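Local coordinates for protein beta-hexosaminidase Amuc_2018 (Akkermansia muciniphila, PDB 6JEB) that hydrolyses terminal beta-linked N-acetylhexosamine residues from N-glycans and chitobiose, acting as a glycoside hydrolase family 20 enzyme, at residues S427-G430 and V431-W434; D114-Y118 and Y119-R123; D86-Y90 and P91-L95; G61-T64 and L65-L68. All blocks are in the same frame, centred on the assembly; numbering follows the deposited sequence.

Overall arrangement
The four contacts are all local, each made within one continuous piece of chain, yet their chemistry follows their place in the fold. Interactions 2 and 3 are buried. They touch one another beside the first two strands of the catalytic barrel, where a helix terminus packs with aromatic rings and an arginine is gripped by backbone carbonyls. Interaction 4 lies within helix 55-73 of the N-terminal domain and is also largely buried. It meets interaction 2 between helix 55-73 and the end of helix 106-118 but stops short of touching interaction 3. Interaction 1 is a surface turn between helices 417-426 and 434-452; it touches interaction 3 through packing and relies on tight backbone turns and water.

Interaction 1 (S427-G430 and V431-W434); sequences SPMG and VRSW
R432 folds back over the turn that precedes it, and its side chain meets a new partner at almost every step. R432 CB lies 3.7 Å from M429 O. With CG opposite the carbonyl carbon (chi1 -72°), the chain heads for the start of the turn, where R432 CG comes 3.4 Å from P428 O and 3.7 Å from S427 CB. R432 CD then passes S427 O at 3.5 Å, and a bend at chi3 (60°) sends the guanidinium past the thioether of M429, whose SD sits 3.5 Å from R432 NH1 in an oblique approach. At the tip, NH1 donates to L378 O and to a water, and that water donates to S427 O; Y376 adds a cation-pi contact. Underneath, the backbone closes twice over three residues: V431 N donates to P428 O and R432 N to M429 O, both 3.1 Å long. V431 lays CG2 against S427 CB and P428 CD, both 3.9 Å away, while S427 OG is bound to E9 O. S433 OG bonds N436 N. The successive i to i+3 bonds mark a short 3-10 turn between two consecutive helices, followed by a serine N-cap that opens helix 434-452.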
loop_
_atom_site.group_PDB
_atom_site.type_symbol
_atom_site.label_atom_id
_atom_site.label_comp_id
_atom_site.label_asym_id
_atom_site.label_seq_id
_atom_site.Cartn_x
_atom_site.Cartn_y
_atom_site.Cartn_z
ATOM N N SER A 427 -7.423 -8.972 12.226
ATOM C CA SER A 427 -8.079 -9.934 13.114
ATOM C C SER A 427 -7.063 -10.828 13.815
ATOM O O SER A 427 -6.157 -11.360 13.164
ATOM C CB SER A 427 -9.042 -10.810 12.325
ATOM O OG SER A 427 -10.026 -10.013 11.692
ATOM N N PRO A 428 -7.215 -11.041 15.121
ATOM C CA PRO A 428 -6.407 -12.056 15.809
ATOM C C PRO A 428 -6.582 -13.422 15.161
ATOM O O PRO A 428 -7.659 -13.767 14.668
ATOM C CB PRO A 428 -6.980 -12.058 17.230
ATOM C CG PRO A 428 -7.614 -10.717 17.390
ATOM C CD PRO A 428 -8.104 -10.304 16.032
ATOM N N MET A 429 -5.506 -14.214 15.173
ATOM C CA MET A 429 -5.578 -15.542 14.572
ATOM C C MET A 429 -6.700 -16.376 15.178
ATOM O O MET A 429 -7.314 -17.193 14.479
ATOM C CB MET A 429 -4.232 -16.262 14.701
ATOM C CG MET A 429 -3.098 -15.619 13.883
ATOM S SD MET A 429 -3.401 -15.570 12.097
ATOM C CE MET A 429 -3.359 -17.315 11.704
ATOM N N GLY A 430 -7.003 -16.166 16.461
ATOM C CA GLY A 430 -8.010 -16.951 17.151
ATOM C C GLY A 430 -9.432 -16.734 16.676
ATOM O O GLY A 430 -10.304 -17.527 17.040
ATOM N N VAL A 431 -9.693 -15.687 15.889
ATOM C CA VAL A 431 -11.015 -15.461 15.306
ATOM C C VAL A 431 -11.028 -15.658 13.801
ATOM O O VAL A 431 -12.064 -15.423 13.160
ATOM C CB VAL A 431 -11.608 -14.088 15.684
ATOM C CG1 VAL A 431 -11.685 -13.928 17.202
ATOM C CG2 VAL A 431 -10.811 -12.944 15.030
ATOM N N ARG A 432 -9.916 -16.084 13.215
ATOM C CA ARG A 432 -9.809 -16.214 11.771
ATOM C C ARG A 432 -10.080 -17.647 11.334
ATOM O O ARG A 432 -9.634 -18.601 11.979
ATOM C CB ARG A 432 -8.426 -15.771 11.296
ATOM C CG ARG A 432 -8.228 -14.266 11.387
ATOM C CD ARG A 432 -6.905 -13.841 10.781
ATOM N NE ARG A 432 -6.813 -14.204 9.367
ATOM C CZ ARG A 432 -5.684 -14.230 8.671
ATOM N NH1 ARG A 432 -4.540 -13.891 9.254
ATOM N NH2 ARG A 432 -5.705 -14.584 7.388
ATOM N N SER A 433 -10.833 -17.789 10.243
ATOM C CA SER A 433 -10.991 -19.072 9.575
ATOM C C SER A 433 -11.462 -18.814 8.151
ATOM O O SER A 433 -12.218 -17.869 7.900
ATOM C CB SER A 433 -11.964 -20.010 10.305
ATOM O OG SER A 433 -13.317 -19.734 9.988
ATOM N N TRP A 434 -10.990 -19.644 7.225
ATOM C CA TRP A 434 -11.409 -19.501 5.837
ATOM C C TRP A 434 -12.917 -19.674 5.702
ATOM O O TRP A 434 -13.577 -18.903 4.993
ATOM C CB TRP A 434 -10.656 -20.501 4.962
ATOM C CG TRP A 434 -11.214 -20.623 3.579
ATOM C CD1 TRP A 434 -11.792 -21.731 3.023
ATOM C CD2 TRP A 434 -11.272 -19.595 2.575
ATOM N NE1 TRP A 434 -12.194 -21.461 1.742
ATOM C CE2 TRP A 434 -11.885 -20.160 1.438
ATOM C CE3 TRP A 434 -10.858 -18.260 2.523
ATOM C CZ2 TRP A 434 -12.099 -19.436 0.263
ATOM C CZ3 TRP A 434 -11.067 -17.540 1.347
ATOM C CH2 TRP A 434 -11.683 -18.133 0.237
HETATM O O HOH W 1 -4.142 -11.959 11.439
HETATM O O HOH W 2 -6.566 -19.014 12.536
HETATM O O HOH W 3 -8.923 -19.606 14.696
#

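Interaction 2 (D114-Y118 and Y119-R123); sequences DMMAY and YKFNR
One face of the Y119 ring receives the edge of Y118, with CD2 of Y118 set toward the rim and 3.6 Å from CZ of Y119. The planes stand at 80° and the ring centroids are 5.2 Å apart, a T-shaped pair between neighbours in sequence. The F121 ring offers an edge instead: M116 O lies in its plane, 3.5 Å from F121 CD2. The M116 side chain crosses that of F121 at about a right angle, with M116 CE 3.6 Å from F121 CB. These rings gather round a Schellman motif that ends helix 106-118. K120, the C-prime residue, has positive phi (67°), which lets F121 N reach back to M116 O at 3.1 Å and K120 N to A117 O at 3.0 Å. M116 O also accepts from Y119 N, and its two donors arrive from opposite faces of the carbonyl plane, so the buried oxygen is held twice. The phenol groups are tied beyond the turn, Y118 OH to D70 and Y119 OH to H444, while helix 417-426 packs on Y119 and F121. K120 reaches T64 of helix 55-73 with NZ, which also donates over 2.8 Å to a water that bonds back to Y118 O.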
loop_
_atom_site.group_PDB
_atom_site.type_symbol
_atom_site.label_atom_id
_atom_site.label_comp_id
_atom_site.label_asym_id
_atom_site.label_seq_id
_atom_site.Cartn_x
_atom_site.Cartn_y
_atom_site.Cartn_z
ATOM N N ASP A 114 -12.611 5.122 -0.338
ATOM C CA ASP A 114 -13.829 4.756 0.383
ATOM C C ASP A 114 -13.909 3.249 0.581
ATOM O O ASP A 114 -14.303 2.772 1.654
ATOM C CB ASP A 114 -15.071 5.241 -0.371
ATOM C CG ASP A 114 -15.300 6.734 -0.246
ATOM O OD1 ASP A 114 -14.440 7.441 0.310
ATOM O OD2 ASP A 114 -16.364 7.207 -0.704
ATOM N N MET A 115 -13.539 2.483 -0.445
ATOM C CA MET A 115 -13.615 1.032 -0.332
ATOM C C MET A 115 -12.603 0.490 0.676
ATOM O O MET A 115 -12.937 -0.397 1.470
ATOM C CB MET A 115 -13.481 0.386 -1.708
ATOM C CG MET A 115 -14.674 0.735 -2.590
ATOM S SD MET A 115 -14.593 0.033 -4.241
ATOM C CE MET A 115 -14.774 -1.708 -3.881
ATOM N N MET A 116 -11.366 0.996 0.669
ATOM C CA MET A 116 -10.399 0.483 1.642
ATOM C C MET A 116 -10.773 0.886 3.071
ATOM O O MET A 116 -10.575 0.105 4.016
ATOM C CB MET A 116 -8.968 0.896 1.285
ATOM C CG MET A 116 -8.645 2.356 1.540
ATOM S SD MET A 116 -7.096 2.848 0.748
ATOM C CE MET A 116 -5.902 2.071 1.842
ATOM N N ALA A 117 -11.333 2.086 3.251
ATOM C CA ALA A 117 -11.777 2.492 4.582
ATOM C C ALA A 117 -12.891 1.585 5.088
ATOM O O ALA A 117 -12.986 1.322 6.292
ATOM C CB ALA A 117 -12.253 3.945 4.562
ATOM N N TYR A 118 -13.737 1.095 4.183
ATOM C CA TYR A 118 -14.821 0.200 4.573
ATOM C C TYR A 118 -14.288 -1.050 5.259
ATOM O O TYR A 118 -14.968 -1.609 6.137
ATOM C CB TYR A 118 -15.614 -0.167 3.318
ATOM C CG TYR A 118 -16.916 -0.903 3.530
ATOM C CD1 TYR A 118 -18.074 -0.218 3.882
ATOM C CD2 TYR A 118 -17.006 -2.273 3.313
ATOM C CE1 TYR A 118 -19.282 -0.882 4.045
ATOM C CE2 TYR A 118 -18.207 -2.949 3.465
ATOM C CZ TYR A 118 -19.339 -2.250 3.845
ATOM O OH TYR A 118 -20.537 -2.910 3.995
ATOM N N TYR A 119 -13.070 -1.479 4.894
ATOM C CA TYR A 119 -12.408 -2.655 5.453
ATOM C C TYR A 119 -11.326 -2.306 6.482
ATOM O O TYR A 119 -10.511 -3.169 6.831
ATOM C CB TYR A 119 -11.858 -3.532 4.318
ATOM C CG TYR A 119 -12.999 -4.111 3.518
ATOM C CD1 TYR A 119 -13.775 -5.137 4.047
ATOM C CD2 TYR A 119 -13.336 -3.609 2.258
ATOM C CE1 TYR A 119 -14.842 -5.658 3.353
ATOM C CE2 TYR A 119 -14.416 -4.128 1.552
ATOM C CZ TYR A 119 -15.166 -5.153 2.108
ATOM O OH TYR A 119 -16.246 -5.665 1.433
ATOM N N LYS A 120 -11.314 -1.068 6.984
ATOM C CA LYS A 120 -10.427 -0.626 8.062
ATOM C C LYS A 120 -8.950 -0.591 7.673
ATOM O O LYS A 120 -8.079 -0.654 8.549
ATOM C CB LYS A 120 -10.634 -1.403 9.373
ATOM C CG LYS A 120 -12.041 -1.316 9.933
ATOM C CD LYS A 120 -12.108 -1.971 11.308
ATOM C CE LYS A 120 -13.507 -1.920 11.920
ATOM N NZ LYS A 120 -14.425 -2.928 11.309
ATOM N N PHE A 121 -8.620 -0.465 6.385
ATOM C CA PHE A 121 -7.248 -0.114 6.045
ATOM C C PHE A 121 -6.948 1.276 6.590
ATOM O O PHE A 121 -7.827 2.136 6.650
ATOM C CB PHE A 121 -7.052 -0.109 4.526
ATOM C CG PHE A 121 -6.915 -1.485 3.929
ATOM C CD1 PHE A 121 -5.681 -2.120 3.911
ATOM C CD2 PHE A 121 -8.016 -2.145 3.394
ATOM C CE1 PHE A 121 -5.539 -3.389 3.373
ATOM C CE2 PHE A 121 -7.885 -3.420 2.859
ATOM C CZ PHE A 121 -6.641 -4.041 2.849
ATOM N N ASN A 122 -5.694 1.505 6.997
ATOM C CA ASN A 122 -5.329 2.810 7.537
ATOM C C ASN A 122 -4.095 3.418 6.881
ATOM O O ASN A 122 -3.640 4.481 7.323
ATOM C CB ASN A 122 -5.178 2.777 9.069
ATOM C CG ASN A 122 -4.056 1.869 9.529
ATOM O OD1 ASN A 122 -3.445 1.166 8.728
ATOM N ND2 ASN A 122 -3.782 1.878 10.828
ATOM N N ARG A 123 -3.566 2.801 5.825
ATOM C CA ARG A 123 -2.401 3.335 5.125
ATOM C C ARG A 123 -2.631 3.245 3.628
ATOM O O ARG A 123 -2.958 2.169 3.115
ATOM C CB ARG A 123 -1.129 2.557 5.483
ATOM C CG ARG A 123 -0.778 2.566 6.976
ATOM C CD ARG A 123 -0.292 3.939 7.433
ATOM N NE ARG A 123 0.118 3.936 8.838
ATOM C CZ ARG A 123 -0.691 4.208 9.860
ATOM N NH1 ARG A 123 -1.965 4.512 9.647
ATOM N NH2 ARG A 123 -0.222 4.181 11.101
HETATM O O HOH W 4 -14.761 -3.017 8.525
#

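Interaction 3 (D86-Y90 and P91-L95); sequences DKPRY and PWRGL
R93 NH1 donates to Y90 O over 2.9 Å, in a bond that lies both in the carbonyl plane and in the plane of the guanidinium. The N-H...O angle of 149° shows it slightly bent. The aliphatic part of R93 passes this acceptor too, with R93 CG and CD each 3.7 Å from Y90 O. CG stands opposite the carbonyl carbon of its own residue, and a turn at chi3 (-49°) brings the tip round. P88 crosses the arginine at about a right angle, its CB 3.5 Å from R93 NH1. Y90, meanwhile, meets P91 through CB, 3.7 Å from CD of the proline, and that same CD lies near the plane of the tyrosine ring, at its edge.

In the next shell, NH2 of R93 donates to K120 O and is also bonded to Y60 OH of helix 55-73; W426 packs against both P88 and R93. The amide of N122 spans the start of the strand, OD1 receiving R93 N and ND2 donating to P91 O. Bonds to Y90 O, K120 O and Y60 OH should hold the guanidinium in one rotation and probably stabilise its buried charge. What is built is the linker from the small N-terminal domain into strand 92-97, the first strand of the (beta/alpha)8, or TIM, barrel that forms the catalytic domain of family 20.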
loop_
_atom_site.group_PDB
_atom_site.type_symbol
_atom_site.label_atom_id
_atom_site.label_comp_id
_atom_site.label_asym_id
_atom_site.label_seq_id
_atom_site.Cartn_x
_atom_site.Cartn_y
_atom_site.Cartn_z
ATOM N N ASP A 86 -13.291 -4.642 20.000
ATOM C CA ASP A 86 -12.463 -4.800 18.817
ATOM C C ASP A 86 -11.269 -3.859 18.854
ATOM O O ASP A 86 -11.385 -2.703 19.276
ATOM C CB ASP A 86 -13.328 -4.496 17.589
ATOM C CG ASP A 86 -12.839 -5.173 16.327
ATOM O OD1 ASP A 86 -11.907 -6.009 16.385
ATOM O OD2 ASP A 86 -13.414 -4.853 15.263
ATOM N N LYS A 87 -10.127 -4.361 18.379
ATOM C CA LYS A 87 -8.870 -3.629 18.332
ATOM C C LYS A 87 -7.998 -4.375 17.337
ATOM O O LYS A 87 -8.041 -5.614 17.314
ATOM C CB LYS A 87 -8.208 -3.634 19.723
ATOM C CG LYS A 87 -6.929 -2.810 19.846
ATOM C CD LYS A 87 -6.277 -2.984 21.219
ATOM C CE LYS A 87 -5.020 -2.137 21.343
ATOM N NZ LYS A 87 -4.103 -2.326 20.158
ATOM N N PRO A 88 -7.219 -3.687 16.506
ATOM C CA PRO A 88 -6.458 -4.386 15.462
ATOM C C PRO A 88 -5.229 -5.114 15.983
ATOM O O PRO A 88 -4.515 -4.645 16.874
ATOM C CB PRO A 88 -6.024 -3.252 14.527
ATOM C CG PRO A 88 -5.985 -2.038 15.401
ATOM C CD PRO A 88 -7.160 -2.224 16.340
ATOM N N ARG A 89 -4.958 -6.251 15.340
ATOM C CA ARG A 89 -3.744 -7.011 15.622
ATOM C C ARG A 89 -2.495 -6.208 15.276
ATOM O O ARG A 89 -1.523 -6.194 16.048
ATOM C CB ARG A 89 -3.766 -8.324 14.838
ATOM C CG ARG A 89 -2.533 -9.184 15.064
ATOM C CD ARG A 89 -2.539 -10.449 14.229
ATOM N NE ARG A 89 -1.350 -11.258 14.499
ATOM C CZ ARG A 89 -0.942 -12.281 13.749
ATOM N NH1 ARG A 89 -1.620 -12.631 12.653
ATOM N NH2 ARG A 89 0.154 -12.947 14.091
ATOM N N TYR A 90 -2.501 -5.536 14.118
ATOM C CA TYR A 90 -1.354 -4.782 13.651
ATOM C C TYR A 90 -1.717 -3.330 13.392
ATOM O O TYR A 90 -2.814 -3.038 12.900
ATOM C CB TYR A 90 -0.803 -5.351 12.348
ATOM C CG TYR A 90 -0.091 -6.661 12.503
ATOM C CD1 TYR A 90 1.166 -6.727 13.108
ATOM C CD2 TYR A 90 -0.669 -7.839 12.049
ATOM C CE1 TYR A 90 1.826 -7.936 13.245
ATOM C CE2 TYR A 90 -0.022 -9.053 12.186
ATOM C CZ TYR A 90 1.221 -9.098 12.784
ATOM O OH TYR A 90 1.863 -10.305 12.912
ATOM N N PRO A 91 -0.799 -2.406 13.678
ATOM C CA PRO A 91 -1.094 -0.981 13.484
ATOM C C PRO A 91 -0.933 -0.495 12.060
ATOM O O PRO A 91 -1.405 0.607 11.754
ATOM C CB PRO A 91 -0.074 -0.286 14.395
ATOM C CG PRO A 91 1.072 -1.265 14.470
ATOM C CD PRO A 91 0.434 -2.627 14.456
ATOM N N TRP A 92 -0.265 -1.247 11.191
ATOM C CA TRP A 92 -0.051 -0.854 9.801
ATOM C C TRP A 92 -0.842 -1.811 8.918
ATOM O O TRP A 92 -0.514 -2.997 8.836
ATOM C CB TRP A 92 1.436 -0.914 9.447
ATOM C CG TRP A 92 1.696 -0.389 8.056
ATOM C CD1 TRP A 92 1.352 -0.985 6.866
ATOM C CD2 TRP A 92 2.304 0.863 7.718
ATOM N NE1 TRP A 92 1.722 -0.177 5.812
ATOM C CE2 TRP A 92 2.312 0.960 6.307
ATOM C CE3 TRP A 92 2.856 1.906 8.473
ATOM C CZ2 TRP A 92 2.850 2.066 5.633
ATOM C CZ3 TRP A 92 3.386 3.001 7.808
ATOM C CH2 TRP A 92 3.383 3.072 6.400
ATOM N N ARG A 93 -1.876 -1.301 8.251
ATOM C CA ARG A 93 -2.702 -2.116 7.355
ATOM C C ARG A 93 -2.884 -1.302 6.078
ATOM O O ARG A 93 -3.676 -0.356 6.050
ATOM C CB ARG A 93 -4.027 -2.477 8.023
ATOM C CG ARG A 93 -3.836 -3.194 9.372
ATOM C CD ARG A 93 -5.157 -3.461 10.113
ATOM N NE ARG A 93 -5.993 -2.268 10.174
ATOM C CZ ARG A 93 -5.805 -1.249 11.007
ATOM N NH1 ARG A 93 -4.818 -1.270 11.905
ATOM N NH2 ARG A 93 -6.612 -0.195 10.942
ATOM N N GLY A 94 -2.136 -1.648 5.035
ATOM C CA GLY A 94 -1.983 -0.769 3.897
ATOM C C GLY A 94 -2.308 -1.390 2.554
ATOM O O GLY A 94 -2.230 -2.606 2.357
ATOM N N LEU A 95 -2.683 -0.517 1.621
ATOM C CA LEU A 95 -2.700 -0.818 0.197
ATOM C C LEU A 95 -1.806 0.192 -0.506
ATOM O O LEU A 95 -1.691 1.346 -0.075
ATOM C CB LEU A 95 -4.117 -0.703 -0.401
ATOM C CG LEU A 95 -5.163 -1.689 0.122
ATOM C CD1 LEU A 95 -6.524 -1.394 -0.487
ATOM C CD2 LEU A 95 -4.742 -3.137 -0.134
#

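Interaction 4 (G61-T64 and L65-L68); sequences GLAT and LRQL
T64 and L68 lie one turn apart on the same flank of helix 55-73, methyl to methyl, with T64 CG2 4.2 Å from L68 CD1. The threonine torsion (chi1 -66°) sets OG1 opposite the carbonyl carbon, where it bonds Y39 OH and K120 NZ, and leaves the methyl to the leucine. L68 also leans CG over T64 O, 3.5 Å away, while L68 N donates to T64 O over 2.9 Å, nearly in line with the carbonyl. A second apolar pair, L62 and L65, lies side by side, with L62 CD2 4.2 Å from L65 CD2.

Round the helix, R66 bends at chi3 (53°) and runs back over A63, its NH2 3.7 Å from A63 CB. In this conformer, one of two modelled and so provisional, a water links R66 NE to A63 O, which also accepts Q67 N in the regular i to i+4 pattern. Q67 OE1 accepts I7 N.

The chemistry divides the helix: the T64-L68 side packs apolar groups against strands 39-44 and 79-86, whereas on the A63 side a single carbonyl serves both the backbone, through Q67 N, and a water.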
loop_
_atom_site.group_PDB
_atom_site.type_symbol
_atom_site.label_atom_id
_atom_site.label_comp_id
_atom_site.label_asym_id
_atom_site.label_seq_id
_atom_site.Cartn_x
_atom_site.Cartn_y
_atom_site.Cartn_z
ATOM N N GLY A 61 -15.055 1.837 14.928
ATOM C CA GLY A 61 -16.375 1.438 15.400
ATOM C C GLY A 61 -17.478 1.877 14.459
ATOM O O GLY A 61 -18.433 1.133 14.209
ATOM N N LEU A 62 -17.358 3.091 13.916
ATOM C CA LEU A 62 -18.328 3.560 12.935
ATOM C C LEU A 62 -18.255 2.752 11.642
ATOM O O LEU A 62 -19.281 2.564 10.978
ATOM C CB LEU A 62 -18.144 5.061 12.684
ATOM C CG LEU A 62 -18.475 5.973 13.872
ATOM C CD1 LEU A 62 -18.030 7.414 13.612
ATOM C CD2 LEU A 62 -19.967 5.910 14.197
ATOM N N ALA A 63 -17.062 2.270 11.270
ATOM C CA ALA A 63 -16.945 1.404 10.098
ATOM C C ALA A 63 -17.665 0.076 10.320
ATOM O O ALA A 63 -18.330 -0.441 9.410
ATOM C CB ALA A 63 -15.473 1.173 9.758
ATOM N N THR A 64 -17.547 -0.494 11.519
ATOM C CA THR A 64 -18.317 -1.693 11.828
ATOM C C THR A 64 -19.810 -1.405 11.806
ATOM O O THR A 64 -20.595 -2.193 11.261
ATOM C CB THR A 64 -17.875 -2.230 13.186
ATOM O OG1 THR A 64 -16.520 -2.679 13.067
ATOM C CG2 THR A 64 -18.774 -3.385 13.644
ATOM N N LEU A 65 -20.225 -0.278 12.388
ATOM C CA LEU A 65 -21.636 0.097 12.362
ATOM C C LEU A 65 -22.146 0.218 10.928
ATOM O O LEU A 65 -23.282 -0.172 10.629
ATOM C CB LEU A 65 -21.834 1.404 13.128
ATOM C CG LEU A 65 -23.261 1.892 13.363
ATOM C CD1 LEU A 65 -24.056 0.831 14.098
ATOM C CD2 LEU A 65 -23.243 3.207 14.142
ATOM N N ARG A 66 -21.313 0.748 10.030
ATOM C CA ARG A 66 -21.689 0.861 8.625
ATOM C C ARG A 66 -21.954 -0.517 8.024
ATOM O O ARG A 66 -22.942 -0.715 7.306
ATOM C CB ARG A 66 -20.563 1.593 7.888
ATOM C CG ARG A 66 -20.774 1.869 6.421
ATOM C CD ARG A 66 -19.755 2.912 5.911
ATOM N NE ARG A 66 -18.378 2.530 6.221
ATOM C CZ ARG A 66 -17.359 3.379 6.343
ATOM N NH1 ARG A 66 -17.536 4.689 6.181
ATOM N NH2 ARG A 66 -16.152 2.914 6.618
ATOM N N GLN A 67 -21.071 -1.485 8.306
ATOM C CA GLN A 67 -21.273 -2.832 7.780
ATOM C C GLN A 67 -22.517 -3.473 8.380
ATOM O O GLN A 67 -23.260 -4.173 7.678
ATOM C CB GLN A 67 -20.036 -3.701 8.015
ATOM C CG GLN A 67 -18.834 -3.242 7.206
ATOM C CD GLN A 67 -17.778 -4.322 7.054
ATOM O OE1 GLN A 67 -17.908 -5.418 7.604
ATOM N NE2 GLN A 67 -16.729 -4.024 6.292
ATOM N N LEU A 68 -22.764 -3.246 9.674
ATOM C CA LEU A 68 -23.974 -3.781 10.295
ATOM C C LEU A 68 -25.223 -3.149 9.697
ATOM O O LEU A 68 -26.247 -3.826 9.535
ATOM C CB LEU A 68 -23.934 -3.572 11.807
ATOM C CG LEU A 68 -22.923 -4.431 12.563
ATOM C CD1 LEU A 68 -22.932 -4.029 14.022
ATOM C CD2 LEU A 68 -23.240 -5.914 12.396
HETATM O O HOH W 5 -17.138 0.091 6.991
#